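Local coordinates for peroxiredoxin 6 (Arenicola marina, PDB 2V2G), which probably reduces hydrogen peroxide and organic hydroperoxides to water and alcohols as a thiol-specific peroxidase, at residues R51-E56 with C86-K91. The protein carries 1 engineered substitution. Sequence-based numbering, arbitrary orientation.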
loop_
_atom_site.group_PDB
_atom_site.type_symbol
_atom_site.label_atom_id
_atom_site.label_comp_id
_atom_site.label_asym_id
_atom_site.label_seq_id
_atom_site.Cartn_x
_atom_site.Cartn_y
_atom_site.Cartn_z
ATOM N N ARG A 51 13.879 10.575 4.102
ATOM C CA ARG A 51 13.474 10.456 2.719
ATOM C C ARG A 51 12.374 11.433 2.336
ATOM O O ARG A 51 12.385 11.975 1.226
ATOM C CB ARG A 51 13.101 9.011 2.375
ATOM C CG ARG A 51 12.797 8.793 0.930
ATOM C CD ARG A 51 13.912 9.243 -0.011
ATOM N NE ARG A 51 13.702 8.870 -1.417
ATOM C CZ ARG A 51 14.251 9.510 -2.424
ATOM N NH1 ARG A 51 15.020 10.544 -2.193
ATOM N NH2 ARG A 51 13.989 9.110 -3.665
ATOM N N VAL A 52 11.369 11.573 3.206
ATOM C CA VAL A 52 10.298 12.525 2.941
ATOM C C VAL A 52 10.845 13.966 2.835
ATOM O O VAL A 52 10.465 14.684 1.900
ATOM C CB VAL A 52 9.144 12.373 3.945
ATOM C CG1 VAL A 52 8.056 13.407 3.658
ATOM C CG2 VAL A 52 8.548 10.961 3.812
ATOM N N ILE A 53 11.756 14.360 3.706
ATOM C CA ILE A 53 12.449 15.671 3.547
ATOM C C ILE A 53 13.105 15.754 2.146
ATOM O O ILE A 53 12.930 16.749 1.432
ATOM C CB ILE A 53 13.502 15.978 4.676
ATOM C CG1 ILE A 53 12.781 15.969 6.052
ATOM C CG2 ILE A 53 14.353 17.285 4.306
ATOM C CD1 ILE A 53 13.710 16.225 7.175
ATOM N N GLN A 54 13.831 14.690 1.735
ATOM C CA GLN A 54 14.460 14.697 0.433
ATOM C C GLN A 54 13.469 14.915 -0.718
ATOM O O GLN A 54 13.835 15.536 -1.723
ATOM C CB GLN A 54 15.299 13.445 0.160
ATOM C CG GLN A 54 16.480 13.255 1.076
ATOM C CD GLN A 54 17.157 11.902 0.884
ATOM O OE1 GLN A 54 16.687 11.046 0.113
ATOM N NE2 GLN A 54 18.269 11.711 1.591
ATOM N N LEU A 55 12.244 14.392 -0.541
ATOM C CA LEU A 55 11.200 14.474 -1.541
ATOM C C LEU A 55 10.224 15.673 -1.330
ATOM O O LEU A 55 9.191 15.740 -2.015
ATOM C CB LEU A 55 10.399 13.154 -1.540
ATOM C CG LEU A 55 11.172 11.938 -2.038
ATOM C CD1 LEU A 55 10.338 10.628 -1.781
ATOM C CD2 LEU A 55 11.452 12.121 -3.528
ATOM N N GLU A 56 10.493 16.591 -0.402
ATOM C CA GLU A 56 9.465 17.564 -0.026
ATOM C C GLU A 56 9.032 18.435 -1.238
ATOM O O GLU A 56 7.831 18.676 -1.421
ATOM C CB GLU A 56 9.933 18.411 1.176
ATOM C CG GLU A 56 10.443 19.777 0.887
ATOM C CD GLU A 56 9.331 20.829 0.673
ATOM O OE1 GLU A 56 8.192 20.671 1.225
ATOM O OE2 GLU A 56 9.615 21.822 -0.029
ATOM N N CYS A 86 19.527 15.491 9.820
ATOM C CA CYS A 86 20.891 15.038 9.591
ATOM C C CYS A 86 20.956 13.929 8.525
ATOM O O CYS A 86 21.703 14.011 7.551
ATOM C CB CYS A 86 21.439 14.523 10.915
ATOM S SG CYS A 86 23.126 13.965 10.832
ATOM N N LEU A 87 20.165 12.896 8.745
ATOM C CA LEU A 87 20.144 11.749 7.904
ATOM C C LEU A 87 19.631 12.123 6.502
ATOM O O LEU A 87 20.017 11.520 5.499
ATOM C CB LEU A 87 19.277 10.667 8.559
ATOM C CG LEU A 87 19.710 9.184 8.608
ATOM C CD1 LEU A 87 18.591 8.332 8.169
ATOM C CD2 LEU A 87 20.979 8.856 7.800
ATOM N N SER A 88 18.739 13.103 6.420
ATOM C CA SER A 88 18.201 13.540 5.139
ATOM C C SER A 88 19.276 14.184 4.271
ATOM O O SER A 88 19.171 14.122 3.042
ATOM C CB SER A 88 17.054 14.548 5.277
ATOM O OG SER A 88 17.539 15.853 5.553
ATOM N N GLY A 89 20.272 14.799 4.896
ATOM C CA GLY A 89 21.332 15.526 4.170
ATOM C C GLY A 89 20.840 16.890 3.687
ATOM O O GLY A 89 21.587 17.637 3.027
ATOM N N VAL A 90 19.597 17.232 4.027
ATOM C CA VAL A 90 19.006 18.515 3.682
ATOM C C VAL A 90 19.058 19.465 4.884
ATOM O O VAL A 90 18.655 19.130 5.981
ATOM C CB VAL A 90 17.551 18.394 3.211
ATOM C CG1 VAL A 90 17.036 19.758 2.818
ATOM C CG2 VAL A 90 17.434 17.404 2.056
ATOM N N LYS A 91 19.578 20.657 4.653
ATOM C CA LYS A 91 19.662 21.684 5.691
ATOM C C LYS A 91 18.353 22.493 5.685
ATOM O O LYS A 91 17.754 22.705 4.622
ATOM C CB LYS A 91 20.862 22.588 5.420
ATOM C CG LYS A 91 22.206 21.865 5.386
ATOM C CD LYS A 91 22.616 21.456 6.776
ATOM C CE LYS A 91 24.114 21.238 6.888
ATOM N NZ LYS A 91 24.615 21.445 8.307
#
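The one hydrogen bond between these two helix ends comes from a side-chain amide: Q54 NE2 donates to S88 O at 3.0 Å. In the thioredoxin fold of this peroxiredoxin the two partners end helix 43-54, whose first turns carry residues of the benzoic acid pocket, and helix 74-88. The bond is nearly straight at hydrogen (167°), and S88 O lies almost in the Q54 amide plane, although the donor is tilted from the plane of the S88 carbonyl. Glutamine suits the place because one flat group can give and take: while NE2 reaches across, OE1 accepts from R51 NH1 one turn back at 2.9 Å, and the two bonds together favour this orientation of the amide over its flip. An extended chain beyond CG carries it over to S88, the last residue of helix 74-88.

Beside this polar bridge, I53 supplies the apolar part of the contact. Its chi1 of -59° leaves CG2 anti to the backbone N and turned to the other helix end, where I53 CG2 touches both V90 CB at 3.6 Å and S88 OG at 3.7 Å, while M94 and P95 also pack on I53. The branched V90 presents CB and both methyls to that one methyl group. Serine is small enough for its CB to come within 3.9 Å of I53 CB, and its hydroxyl is also bonded to K85 O. An alanine in place of S88 would probably leave both V90 N and K85 O without the hydroxyl that joins them, so the turn after the helix would be less firmly held. G89, with positive phi, a conformation that favours glycine, ends the helical run; S88 OG closes an ST turn by accepting from V90 N at 2.9 Å.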